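Local coordinates for protein ABC-type amino acid transport system, periplasmic component (PDB 4YMX) that binds arginine as the substrate-binding component of an amino acid ABC transporter, at residues D118-Y123 with G221-V226; V131-S136 with D181-R186; K147-Q152 with P165-K170. One frame throughout, in Å; residues are numbered along the deposited sequence. Where two conformers were deposited one is given.

Interaction 1 (D118-Y123 with G221-V226)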
ATOM      1  N   ASP A 118      16.353  -4.031   1.326  1.00  8.81           N
ATOM      2  CA  ASP A 118      16.690  -3.562  -0.014  1.00  8.64           C
ATOM      3  C   ASP A 118      15.435  -3.482  -0.881  1.00  9.55           C
ATOM      4  O   ASP A 118      14.543  -4.323  -0.779  1.00 10.16           O
ATOM      5  CB  ASP A 118      17.706  -4.497  -0.677  1.00 10.19           C
ATOM      6  CG  ASP A 118      19.084  -4.401  -0.061  1.00 14.79           C
ATOM      7  OD1 ASP A 118      19.406  -3.355   0.536  1.00 14.71           O
ATOM      8  OD2 ASP A 118      19.853  -5.372  -0.190  1.00 15.04           O
ATOM      9  N   PHE A 119      15.386  -2.481  -1.751  1.00  8.16           N
ATOM     10  CA  PHE A 119      14.223  -2.277  -2.613  1.00  6.41           C
ATOM     11  C   PHE A 119      14.538  -2.426  -4.089  1.00  6.90           C
ATOM     12  O   PHE A 119      15.614  -2.046  -4.567  1.00  7.55           O
ATOM     13  CB  PHE A 119      13.598  -0.900  -2.380  1.00  6.95           C
ATOM     14  CG  PHE A 119      12.856  -0.787  -1.088  1.00  7.48           C
ATOM     15  CD1 PHE A 119      11.521  -1.162  -1.002  1.00  8.29           C
ATOM     16  CD2 PHE A 119      13.492  -0.305   0.045  1.00  9.46           C
ATOM     17  CE1 PHE A 119      10.830  -1.054   0.204  1.00  9.06           C
ATOM     18  CE2 PHE A 119      12.811  -0.193   1.248  1.00 10.59           C
ATOM     19  CZ  PHE A 119      11.475  -0.572   1.327  1.00  8.77           C
ATOM     20  N   SER A 120      13.566  -2.972  -4.808  1.00  4.97           N
ATOM     21  CA  SER A 120      13.612  -3.015  -6.260  1.00  5.02           C
ATOM     22  C   SER A 120      13.430  -1.630  -6.852  1.00  7.23           C
ATOM     23  O   SER A 120      13.161  -0.651  -6.148  1.00  7.71           O
ATOM     24  CB  SER A 120      12.493  -3.920  -6.769  1.00  6.16           C
ATOM     25  OG  SER A 120      11.235  -3.257  -6.636  1.00  6.21           O
ATOM     26  N   ASP A 121      13.560  -1.566  -8.169  1.00  6.51           N
ATOM     27  CA  ASP A 121      13.131  -0.395  -8.911  1.00  7.75           C
ATOM     28  C   ASP A 121      11.653  -0.150  -8.631  1.00  6.37           C
ATOM     29  O   ASP A 121      10.906  -1.085  -8.307  1.00  6.64           O
ATOM     30  CB  ASP A 121      13.339  -0.624 -10.409  1.00  8.85           C
ATOM     31  CG  ASP A 121      14.803  -0.760 -10.784  1.00 12.12           C
ATOM     32  OD1 ASP A 121      15.627   0.014 -10.257  1.00 16.93           O
ATOM     33  OD2 ASP A 121      15.120  -1.627 -11.624  1.00 18.09           O
ATOM     34  N   LEU A 122      11.224   1.102  -8.749  1.00  7.26           N
ATOM     35  CA  LEU A 122       9.804   1.421  -8.601  1.00  8.46           C
ATOM     36  C   LEU A 122       8.982   0.713  -9.677  1.00  7.22           C
ATOM     37  O   LEU A 122       9.418   0.595 -10.832  1.00 10.72           O
ATOM     38  CB  LEU A 122       9.567   2.929  -8.700  1.00  8.76           C
ATOM     39  CG  LEU A 122      10.118   3.810  -7.585  1.00 11.81           C
ATOM     40  CD1 LEU A 122      10.003   5.260  -7.989  1.00 17.38           C
ATOM     41  CD2 LEU A 122       9.355   3.569  -6.299  1.00 12.86           C
ATOM     42  N   TYR A 123       7.793   0.242  -9.307  1.00  5.62           N
ATOM     43  CA  TYR A 123       6.901  -0.378 -10.285  1.00  6.46           C
ATOM     44  C   TYR A 123       5.555   0.353 -10.414  1.00  5.93           C
ATOM     45  O   TYR A 123       4.734  -0.003 -11.265  1.00  8.14           O
ATOM     46  CB  TYR A 123       6.681  -1.871  -9.987  1.00  4.67           C
ATOM     47  CG  TYR A 123       5.975  -2.135  -8.681  1.00  4.11           C
ATOM     48  CD1 TYR A 123       4.592  -2.006  -8.576  1.00  6.24           C
ATOM     49  CD2 TYR A 123       6.685  -2.513  -7.546  1.00  5.71           C
ATOM     50  CE1 TYR A 123       3.945  -2.233  -7.379  1.00  5.54           C
ATOM     51  CE2 TYR A 123       6.030  -2.753  -6.342  1.00  5.75           C
ATOM     52  CZ  TYR A 123       4.664  -2.607  -6.272  1.00  5.76           C
ATOM     53  OH  TYR A 123       4.011  -2.827  -5.082  1.00  7.08           O
ATOM     54  N   GLY A 221       5.703   6.390  -4.460  1.00  7.82           N
ATOM     55  CA  GLY A 221       5.991   5.239  -5.294  1.00  7.47           C
ATOM     56  C   GLY A 221       5.991   3.938  -4.519  1.00  6.27           C
ATOM     57  O   GLY A 221       6.082   3.931  -3.290  1.00  7.83           O
ATOM     58  N   SER A 222       5.887   2.832  -5.249  1.00  7.15           N
ATOM     59  CA  SER A 222       5.920   1.498  -4.656  1.00  6.00           C
ATOM     60  C   SER A 222       7.018   0.634  -5.273  1.00  6.33           C
ATOM     61  O   SER A 222       7.298   0.723  -6.470  1.00  6.50           O
ATOM     62  CB  SER A 222       4.571   0.813  -4.822  1.00  9.37           C
ATOM     63  OG  SER A 222       3.566   1.587  -4.193  1.00  8.54           O
ATOM     64  N   ALA A 223       7.653  -0.182  -4.438  1.00  5.50           N
ATOM     65  CA  ALA A 223       8.729  -1.072  -4.868  1.00  6.43           C
ATOM     66  C   ALA A 223       8.661  -2.364  -4.075  1.00  5.71           C
ATOM     67  O   ALA A 223       8.019  -2.415  -3.030  1.00  5.80           O
ATOM     68  CB  ALA A 223      10.087  -0.401  -4.686  1.00  7.10           C
ATOM     69  N   VAL A 224       9.326  -3.405  -4.573  1.00  5.23           N
ATOM     70  CA  VAL A 224       9.396  -4.683  -3.872  1.00  6.78           C
ATOM     71  C   VAL A 224      10.541  -4.633  -2.871  1.00  6.39           C
ATOM     72  O   VAL A 224      11.623  -4.136  -3.184  1.00  7.82           O
ATOM     73  CB  VAL A 224       9.626  -5.851  -4.853  1.00  4.64           C
ATOM     74  CG1 VAL A 224       9.808  -7.160  -4.103  1.00  6.27           C
ATOM     75  CG2 VAL A 224       8.465  -5.957  -5.827  1.00  5.10           C
ATOM     76  N   ALA A 225      10.294  -5.124  -1.659  1.00  4.82           N
ATOM     77  CA  ALA A 225      11.354  -5.220  -0.654  1.00  6.73           C
ATOM     78  C   ALA A 225      11.847  -6.644  -0.472  1.00  4.04           C
ATOM     79  O   ALA A 225      11.069  -7.613  -0.497  1.00  6.13           O
ATOM     80  CB  ALA A 225      10.897  -4.660   0.687  1.00  5.90           C
ATOM     81  N   VAL A 226      13.169  -6.781  -0.361  0.91  5.93           N
ATOM     82  CA  VAL A 226      13.794  -8.049   0.008  0.91  8.91           C
ATOM     83  C   VAL A 226      14.738  -7.808   1.172  0.91  8.18           C
ATOM     84  O   VAL A 226      15.079  -6.664   1.485  0.91  8.12           O
ATOM     85  CB  VAL A 226      14.568  -8.729  -1.165  0.91 10.64           C
ATOM     86  CG1 VAL A 226      13.636  -9.011  -2.342  0.91  9.41           C
ATOM     87  CG2 VAL A 226      15.770  -7.884  -1.598  0.91  9.68           C
TER
HETATM   88  O   HOH W   1       5.431  -3.004  -2.617  1.00  5.97           O
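Segments 118-123 and 221-226 pair antiparallel at one side of the mixed sheet that holds strand 38-43, with 117-124 as an edge strand in this chain. Asp118 and Val226 form a hydrogen-bonded pair. Asp118 N donates to Val226 O at 2.9 Å, and Val226 N to Asp118 O at 2.8 Å. Phe119 and Ala225 follow as a non-hydrogen-bonded pair, and the Phe119 ring rests its CE1 on Ala225 CB at 3.6 Å. Ser120 N then donates to Val224 O at 2.8 Å, with the donor in the carbonyl plane. The return bond is made by a side chain. Val224 N donates to Ser120 OG at 2.8 Å, and that hydroxyl donates in turn to Asp121 O. A chi1 of 74° sets OG between the backbone N and carbonyl carbon of Ser120, turned to meet this N-H. Past this point the regular ladder is lost, though Tyr123 N still reaches Ser222 O at 2.9 Å. The Tyr123 ring folds back over the partner strand. Ser222 O lies over one ring face, offset toward the rim, while Val224 N lies at the ring edge. A water joins Tyr123 OH to Ala223 O, to which it donates at 2.7 Å. A leucine in place of Tyr123 would probably leave the water and the weakly bonded Asp66 without this hydroxyl and uncover part of the Ser222-Ala223 backbone. Helix 231-247 lies against Ser120, Val224 and Val226, while Phe119 packs on Met107, Pro109 and helix 111-114. Asp118 OD2 accepts from Gly229 N. Gly221 O accepts from the hydroxyl of Thr108, a residue of the arginine pocket. Such pairing of strands far apart in sequence is characteristic of the two-lobed periplasmic binding protein fold, whose chain leaves one lobe and later returns to it.

Interaction 2 (V131-S136 with D181-R186)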
ATOM      1  N   VAL A 131      -9.121  11.745   2.938  1.00  4.64           N
ATOM      2  CA  VAL A 131     -10.509  11.334   2.776  1.00  5.10           C
ATOM      3  C   VAL A 131     -11.339  11.903   3.925  1.00  5.29           C
ATOM      4  O   VAL A 131     -10.933  11.831   5.087  1.00  4.85           O
ATOM      5  CB  VAL A 131     -10.658   9.790   2.767  1.00  5.59           C
ATOM      6  CG1 VAL A 131     -12.119   9.398   2.548  1.00  6.57           C
ATOM      7  CG2 VAL A 131      -9.779   9.164   1.692  1.00  8.39           C
ATOM      8  N   VAL A 132     -12.491  12.484   3.595  1.00  5.67           N
ATOM      9  CA  VAL A 132     -13.419  13.031   4.588  1.00  5.96           C
ATOM     10  C   VAL A 132     -14.839  12.648   4.190  1.00  5.66           C
ATOM     11  O   VAL A 132     -15.063  12.180   3.074  1.00  5.49           O
ATOM     12  CB  VAL A 132     -13.314  14.580   4.690  1.00  5.72           C
ATOM     13  CG1 VAL A 132     -11.922  14.997   5.151  1.00  7.36           C
ATOM     14  CG2 VAL A 132     -13.677  15.239   3.362  1.00  7.29           C
ATOM     15  N   LYS A 133     -15.801  12.853   5.087  1.00  8.04           N
ATOM     16  CA  LYS A 133     -17.203  12.682   4.719  1.00  7.54           C
ATOM     17  C   LYS A 133     -17.642  13.813   3.794  1.00  7.05           C
ATOM     18  O   LYS A 133     -17.042  14.898   3.802  1.00  5.92           O
ATOM     19  CB  LYS A 133     -18.099  12.678   5.954  1.00  8.81           C
ATOM     20  CG  LYS A 133     -17.909  11.495   6.883  1.00 13.99           C
ATOM     21  CD  LYS A 133     -18.481  10.234   6.264  1.00 22.37           C
ATOM     22  CE  LYS A 133     -19.018   9.281   7.315  1.00 29.93           C
ATOM     23  NZ  LYS A 133     -20.280   9.741   7.950  1.00 25.23           N
ATOM     24  N   ASN A 134     -18.689  13.565   3.013  1.00  8.25           N
ATOM     25  CA  ASN A 134     -19.174  14.564   2.068  1.00  7.32           C
ATOM     26  C   ASN A 134     -19.550  15.896   2.713  1.00  6.78           C
ATOM     27  O   ASN A 134     -19.362  16.958   2.111  1.00 10.01           O
ATOM     28  CB  ASN A 134     -20.351  14.018   1.254  1.00 12.96           C
ATOM     29  CG  ASN A 134     -19.908  13.042   0.182  1.00 20.69           C
ATOM     30  OD1 ASN A 134     -18.745  13.040  -0.227  1.00 25.82           O
ATOM     31  ND2 ASN A 134     -20.831  12.202  -0.277  1.00 21.42           N
ATOM     32  N   ASP A 135     -20.043  15.842   3.948  1.00  7.57           N
ATOM     33  CA  ASP A 135     -20.461  17.053   4.648  1.00  8.95           C
ATOM     34  C   ASP A 135     -19.427  17.549   5.647  1.00  9.25           C
ATOM     35  O   ASP A 135     -19.749  18.274   6.588  1.00  8.85           O
ATOM     36  CB  ASP A 135     -21.813  16.854   5.342  1.00 10.38           C
ATOM     37  CG  ASP A 135     -21.750  15.860   6.486  1.00 13.86           C
ATOM     38  OD1 ASP A 135     -20.767  15.096   6.583  1.00 13.34           O
ATOM     39  OD2 ASP A 135     -22.706  15.831   7.294  1.00 19.32           O
ATOM     40  N   SER A 136     -18.174  17.165   5.443  1.00  8.85           N
ATOM     41  CA  SER A 136     -17.109  17.558   6.354  1.00  8.47           C
ATOM     42  C   SER A 136     -16.875  19.062   6.314  1.00  6.51           C
ATOM     43  O   SER A 136     -16.951  19.674   5.251  1.00  8.11           O
ATOM     44  CB  SER A 136     -15.820  16.858   5.948  1.00  7.23           C
ATOM     45  OG  SER A 136     -14.710  17.329   6.696  1.00  8.34           O
ATOM     46  N   ASP A 181     -13.678   3.946  10.948  1.00  6.19           N
ATOM     47  CA  ASP A 181     -13.580   5.086  11.857  1.00  7.03           C
ATOM     48  C   ASP A 181     -14.225   6.329  11.258  1.00  5.98           C
ATOM     49  O   ASP A 181     -15.017   7.015  11.907  1.00  7.57           O
ATOM     50  CB  ASP A 181     -12.116   5.416  12.165  1.00  6.27           C
ATOM     51  CG  ASP A 181     -11.486   4.461  13.138  1.00 10.15           C
ATOM     52  OD1 ASP A 181     -12.220   3.769  13.879  1.00  9.06           O
ATOM     53  OD2 ASP A 181     -10.237   4.423  13.177  1.00  8.42           O
ATOM     54  N   LEU A 182     -13.870   6.633  10.015  1.00  4.53           N
ATOM     55  CA  LEU A 182     -14.414   7.819   9.363  1.00  5.28           C
ATOM     56  C   LEU A 182     -15.922   7.699   9.184  1.00  5.18           C
ATOM     57  O   LEU A 182     -16.666   8.651   9.462  1.00  7.66           O
ATOM     58  CB  LEU A 182     -13.707   8.079   8.030  1.00  5.32           C
ATOM     59  CG  LEU A 182     -14.114   9.385   7.334  1.00  6.26           C
ATOM     60  CD1 LEU A 182     -13.761  10.604   8.179  1.00  8.74           C
ATOM     61  CD2 LEU A 182     -13.467   9.480   5.955  1.00  8.13           C
ATOM     62  N   GLN A 183     -16.386   6.522   8.776  1.00  5.86           N
ATOM     63  CA  GLN A 183     -17.813   6.305   8.585  1.00  7.47           C
ATOM     64  C   GLN A 183     -18.580   6.538   9.882  1.00  9.03           C
ATOM     65  O   GLN A 183     -19.682   7.113   9.872  1.00 11.39           O
ATOM     66  CB  GLN A 183     -18.076   4.894   8.046  1.00  6.62           C
ATOM     67  CG  GLN A 183     -19.547   4.612   7.746  1.00 10.32           C
ATOM     68  CD  GLN A 183     -20.136   5.582   6.738  1.00 14.67           C
ATOM     69  OE1 GLN A 183     -19.441   6.070   5.848  1.00 11.08           O
ATOM     70  NE2 GLN A 183     -21.424   5.878   6.881  1.00 14.42           N
ATOM     71  N   ASN A 184     -17.980   6.117  10.991  0.52  9.68           N
ATOM     72  CA  ASN A 184     -18.621   6.186  12.304  0.52  9.09           C
ATOM     73  C   ASN A 184     -18.315   7.453  13.105  0.52  9.96           C
ATOM     74  O   ASN A 184     -18.673   7.549  14.277  0.52 15.98           O
ATOM     75  CB  ASN A 184     -18.255   4.953  13.135  0.52 11.08           C
ATOM     76  CG  ASN A 184     -18.863   3.678  12.587  0.52 16.23           C
ATOM     77  OD1 ASN A 184     -18.148   2.754  12.192  0.52 15.50           O
ATOM     78  ND2 ASN A 184     -20.192   3.622  12.557  0.52 16.15           N
ATOM     79  N   GLY A 185     -17.660   8.421  12.478  1.00  7.78           N
ATOM     80  CA  GLY A 185     -17.324   9.671  13.140  1.00  8.48           C
ATOM     81  C   GLY A 185     -16.270   9.576  14.231  1.00  9.67           C
ATOM     82  O   GLY A 185     -16.191  10.456  15.096  1.00 14.47           O
ATOM     83  N   ARG A 186     -15.450   8.528  14.193  1.00  7.18           N
ATOM     84  CA  ARG A 186     -14.389   8.366  15.189  1.00  7.70           C
ATOM     85  C   ARG A 186     -13.088   9.064  14.795  1.00  7.02           C
ATOM     86  O   ARG A 186     -12.112   9.046  15.555  1.00 11.11           O
ATOM     87  CB  ARG A 186     -14.122   6.887  15.472  1.00  9.32           C
ATOM     88  CG  ARG A 186     -15.353   6.139  15.952  1.00 10.66           C
ATOM     89  CD  ARG A 186     -14.999   4.743  16.468  1.00 10.48           C
ATOM     90  NE  ARG A 186     -14.557   3.860  15.390  1.00  9.13           N
ATOM     91  CZ  ARG A 186     -15.338   2.980  14.775  1.00  9.87           C
ATOM     92  NH1 ARG A 186     -16.613   2.858  15.125  1.00 14.38           N
ATOM     93  NH2 ARG A 186     -14.842   2.224  13.802  1.00  8.24           N
TER
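The C-terminal end of helix 175-183 packs on strand 131-133 in the lobe built round the sheet of strands 128-133 and 148-152. Leu182 is the apolar wedge. Its CD2 touches Val131 CG1 at 3.7 Å and sits 3.6 Å from Val131 O. With CG anti to the backbone N (chi1 -174°), the Leu182 side chain reaches across to the strand. Lys133 folds back over the helix end, its chain bent at several torsions. Its CE comes within 3.2 Å of Leu182 O, and NZ gives a weak hydrogen bond to Gln183 O at 3.3 Å. A positive charge beside these last helix carbonyls probably suits the negative end of the helix dipole. Gln183 OE1 lies against Lys133 CE. A Schellman motif closes the helix: Arg186 N bonds to Asp181 O and Gly185 N to Leu182 O, with Gly185 at positive phi. Arg186 also grips Asp181 OD1 side-on, its NE at 2.8 Å and its NH2 at 3.0 Å, in a salt bridge. Leu182 further touches Met207 of strand 207-210 and Ile190 of strand 189-193, while Val131 packs on Ala197 and Leu201 of helix 194-201.

Interaction 3 (K147-Q152 with P165-K170). With ARG (arginine), chain C.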
ATOM      1  N   LYS A 147      -7.156  18.294  14.334  0.57  6.99           N
ATOM      2  CA  LYS A 147      -8.138  17.270  13.991  0.57  7.49           C
ATOM      3  C   LYS A 147      -7.657  15.858  14.322  0.57  7.41           C
ATOM      4  O   LYS A 147      -6.459  15.612  14.483  0.57  8.29           O
ATOM      5  CB  LYS A 147      -8.500  17.355  12.505  0.57  6.25           C
ATOM      6  CG  LYS A 147      -9.140  18.672  12.089  0.57  9.56           C
ATOM      7  CD  LYS A 147     -10.588  18.759  12.565  0.57 10.85           C
ATOM      8  CE  LYS A 147     -11.255  20.033  12.063  0.57 15.09           C
ATOM      9  NZ  LYS A 147     -12.714  20.057  12.390  0.57 14.95           N
ATOM     10  N   THR A 148      -8.609  14.935  14.423  1.00  7.85           N
ATOM     11  CA  THR A 148      -8.307  13.526  14.644  1.00  5.94           C
ATOM     12  C   THR A 148      -8.174  12.872  13.277  1.00  5.72           C
ATOM     13  O   THR A 148      -9.120  12.855  12.487  1.00  6.61           O
ATOM     14  CB  THR A 148      -9.398  12.848  15.484  1.00  8.93           C
ATOM     15  OG1 THR A 148      -9.468  13.497  16.763  1.00 11.13           O
ATOM     16  CG2 THR A 148      -9.093  11.357  15.701  1.00  7.37           C
ATOM     17  N   ILE A 149      -6.979  12.370  12.991  1.00  4.69           N
ATOM     18  CA  ILE A 149      -6.661  11.852  11.664  1.00  5.46           C
ATOM     19  C   ILE A 149      -6.290  10.378  11.755  1.00  6.77           C
ATOM     20  O   ILE A 149      -5.339  10.013  12.455  1.00  6.91           O
ATOM     21  CB  ILE A 149      -5.491  12.635  11.047  1.00  7.49           C
ATOM     22  CG1 ILE A 149      -5.783  14.139  11.092  1.00 10.08           C
ATOM     23  CG2 ILE A 149      -5.214  12.143   9.621  1.00  8.10           C
ATOM     24  CD1 ILE A 149      -6.965  14.570  10.270  1.00 14.60           C
ATOM     25  N   ALA A 150      -7.047   9.524  11.057  1.00  3.85           N
ATOM     26  CA  ALA A 150      -6.764   8.090  11.054  1.00  5.70           C
ATOM     27  C   ALA A 150      -5.683   7.775  10.030  1.00  5.28           C
ATOM     28  O   ALA A 150      -5.729   8.253   8.889  1.00  6.07           O
ATOM     29  CB  ALA A 150      -8.017   7.284  10.770  1.00  4.88           C
ATOM     30  N   VAL A 151      -4.694   6.983  10.454  1.00  5.49           N
ATOM     31  CA  VAL A 151      -3.585   6.568   9.601  1.00  3.62           C
ATOM     32  C   VAL A 151      -3.166   5.147   9.926  1.00  5.09           C
ATOM     33  O   VAL A 151      -3.405   4.655  11.036  1.00  4.65           O
ATOM     34  CB  VAL A 151      -2.340   7.473   9.771  1.00  6.07           C
ATOM     35  CG1 VAL A 151      -2.629   8.887   9.272  1.00  8.78           C
ATOM     36  CG2 VAL A 151      -1.870   7.493  11.217  1.00  6.70           C
ATOM     37  N   GLN A 152      -2.495   4.511   8.971  1.00  4.86           N
ATOM     38  CA  GLN A 152      -1.992   3.163   9.163  1.00  4.55           C
ATOM     39  C   GLN A 152      -0.608   3.202   9.805  1.00  4.55           C
ATOM     40  O   GLN A 152       0.295   3.911   9.348  1.00  6.48           O
ATOM     41  CB  GLN A 152      -1.958   2.397   7.834  1.00  3.75           C
ATOM     42  CG  GLN A 152      -1.418   0.985   7.960  1.00  5.22           C
ATOM     43  CD  GLN A 152      -1.715   0.152   6.737  1.00  4.54           C
ATOM     44  OE1 GLN A 152      -1.516   0.590   5.598  1.00  4.57           O
ATOM     45  NE2 GLN A 152      -2.234  -1.047   6.961  1.00  5.10           N
ATOM     46  N   PRO A 165      -0.068  20.371  12.354  1.00 14.51           N
ATOM     47  CA  PRO A 165       0.001  21.016  13.675  1.00  9.34           C
ATOM     48  C   PRO A 165      -1.096  20.539  14.634  1.00 10.45           C
ATOM     49  O   PRO A 165      -2.276  20.501  14.266  1.00 10.12           O
ATOM     50  CB  PRO A 165      -0.179  22.504  13.351  1.00 13.81           C
ATOM     51  CG  PRO A 165       0.333  22.636  11.942  1.00 15.12           C
ATOM     52  CD  PRO A 165      -0.075  21.354  11.254  1.00 13.98           C
ATOM     53  N   ASN A 166      -0.688  20.151  15.844  1.00 10.29           N
ATOM     54  CA  ASN A 166      -1.611  19.710  16.890  1.00  9.09           C
ATOM     55  C   ASN A 166      -2.512  18.544  16.486  1.00  9.88           C
ATOM     56  O   ASN A 166      -3.614  18.375  17.014  1.00 10.03           O
ATOM     57  CB  ASN A 166      -2.437  20.891  17.414  1.00  9.75           C
ATOM     58  CG  ASN A 166      -1.566  21.972  18.013  1.00 17.73           C
ATOM     59  OD1 ASN A 166      -1.530  23.107  17.529  1.00 22.20           O
ATOM     60  ND2 ASN A 166      -0.837  21.618  19.065  1.00 17.26           N
ATOM     61  N   VAL A 167      -2.025  17.737  15.546  1.00  8.76           N
ATOM     62  CA  VAL A 167      -2.782  16.578  15.085  1.00  8.06           C
ATOM     63  C   VAL A 167      -3.054  15.597  16.229  1.00  9.28           C
ATOM     64  O   VAL A 167      -2.222  15.408  17.130  1.00 11.33           O
ATOM     65  CB  VAL A 167      -2.061  15.858  13.918  1.00  9.09           C
ATOM     66  CG1 VAL A 167      -0.781  15.187  14.399  1.00  8.20           C
ATOM     67  CG2 VAL A 167      -2.987  14.841  13.258  1.00 11.37           C
ATOM     68  N   LYS A 168      -4.242  15.014  16.214  1.00  7.59           N
ATOM     69  CA  LYS A 168      -4.552  13.904  17.098  1.00  8.04           C
ATOM     70  C   LYS A 168      -4.545  12.648  16.243  1.00  9.25           C
ATOM     71  O   LYS A 168      -5.526  12.333  15.564  1.00  9.79           O
ATOM     72  CB  LYS A 168      -5.908  14.103  17.775  1.00  9.13           C
ATOM     73  CG  LYS A 168      -6.021  15.451  18.479  1.00 20.57           C
ATOM     74  CD  LYS A 168      -7.376  15.641  19.151  1.00 25.14           C
ATOM     75  CE  LYS A 168      -7.517  17.058  19.704  1.00 35.89           C
ATOM     76  NZ  LYS A 168      -8.738  17.222  20.542  1.00 46.18           N
ATOM     77  N   LEU A 169      -3.416  11.946  16.248  0.54  8.27           N
ATOM     78  CA  LEU A 169      -3.279  10.742  15.443  0.54  8.40           C
ATOM     79  C   LEU A 169      -4.156   9.624  15.984  0.54  7.86           C
ATOM     80  O   LEU A 169      -4.173   9.364  17.189  0.54 13.35           O
ATOM     81  CB  LEU A 169      -1.830  10.255  15.425  0.54 11.15           C
ATOM     82  CG  LEU A 169      -0.805  10.885  14.487  0.54 13.33           C
ATOM     83  CD1 LEU A 169       0.399   9.961  14.398  0.54 18.18           C
ATOM     84  CD2 LEU A 169      -1.387  11.143  13.107  0.54 16.53           C
ATOM     85  N   LYS A 170      -4.876   8.958  15.090  1.00  5.99           N
ATOM     86  CA  LYS A 170      -5.557   7.710  15.427  1.00  5.33           C
ATOM     87  C   LYS A 170      -4.890   6.617  14.598  1.00  5.84           C
ATOM     88  O   LYS A 170      -5.009   6.593  13.366  1.00  6.44           O
ATOM     89  CB  LYS A 170      -7.050   7.784  15.121  1.00  6.49           C
ATOM     90  CG  LYS A 170      -7.840   6.592  15.680  1.00  6.40           C
ATOM     91  CD  LYS A 170      -9.329   6.731  15.409  1.00  7.85           C
ATOM     92  CE  LYS A 170     -10.145   5.698  16.192  1.00  8.53           C
ATOM     93  NZ  LYS A 170      -9.784   4.294  15.829  1.00  7.31           N
TER
HETATM   94  N   ARG C 301       2.800   3.452   0.503  1.00  6.13           N
HETATM   95  CA  ARG C 301       2.646   3.582   1.976  1.00  5.86           C
HETATM   96  C   ARG C 301       3.899   3.110   2.691  1.00 10.50           C
HETATM   97  O   ARG C 301       4.807   2.560   2.070  1.00  8.21           O
HETATM   98  CB  ARG C 301       1.438   2.776   2.456  1.00  6.19           C
HETATM   99  CG  ARG C 301       1.466   1.317   2.046  1.00  4.93           C
HETATM  100  CD  ARG C 301       0.402   0.510   2.771  1.00  3.73           C
HETATM  101  NE  ARG C 301       0.214  -0.792   2.146  1.00  3.96           N
HETATM  102  CZ  ARG C 301      -0.652  -1.707   2.562  1.00  5.34           C
HETATM  103  NH1 ARG C 301      -1.421  -1.484   3.614  1.00  4.97           N
HETATM  104  NH2 ARG C 301      -0.739  -2.857   1.919  1.00  4.71           N
HETATM  105  OXT ARG C 301       4.025   3.274   3.903  1.00  7.58           O
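Strands 148-152 and 168-170 run parallel, their short axes 4.6 Å apart and inclined by 35°. Four backbone bonds join them. Lys168 N donates to Lys147 O at 2.9 Å, and Ile149 N to Lys168 O at 3.0 Å. Next, Lys170 N donates to Ile149 O at 2.9 Å from well above the carbonyl plane. Val151 N closes the ladder on Lys170 O. The same two carbonyls, of Lys168 and Lys170, also receive CA-H contacts from Thr148 and Ala150.

Ile149 and Leu169 share one face of the sheet. Here Ile149 CG1 meets Val167 CG2 at 3.6 Å, the two side chains crossing at about a right angle. Val167 CG2 also lies near Lys147 O. Farther along, Val151 CG2 meets Leu169 CD2 at 4.1 Å. Helix 156-161 covers this face, with Ala161 touching Ile149, Val151 and Leu169.

Thr148, Ala150, Lys168 and Lys170 take the other face. Thr148 OG1 lies 3.8 Å from both CB and CD of Lys168, whose extended chain leads away. Thr148 CG2 turns toward CB of Lys170, whose NZ pairs with Asp181 beyond the two segments.

Gln152 points away from strand 168-170 and serves the ligand. Its OE1 accepts from NH1 of the bound arginine at 2.9 Å. The Gln152 side chain runs out nearly fully extended (chi1 179°), carrying its amide to the guanidinium. Its NE2 donates to Asn173 O, which probably steadies the turn of the amide. Ala105, Gly106, Thr108, Arg113, Ser44 and Glu193 also bond the ligand. These strands and helix 156-161 form a beta-alpha-beta crossover, whose first strand ends at the arginine pocket.

How the interactions relate
Interaction 1 belongs to one sheet. Interactions 2 and 3 reach another, on the opposite side of the chain's centre. The centres of interactions 1 and 3 are about 28 Å apart. The arginine pocket includes Gln152 of interaction 3; Gly221 of interaction 1 bonds its Thr108. Interactions 2 and 3 touch through Lys170 NZ and Asp181 OD2, a 2.7 Å salt bridge that ties strand 168-172 to the helix after it. Interactions 1 and 2 are mainly buried, while interaction 3 is partly exposed. Interaction 1 is antiparallel pairing with a serine hydroxyl taking a backbone role. Interaction 3 is regular parallel pairing. Interaction 2 sets a helix end against a strand, through one leucine and one lysine.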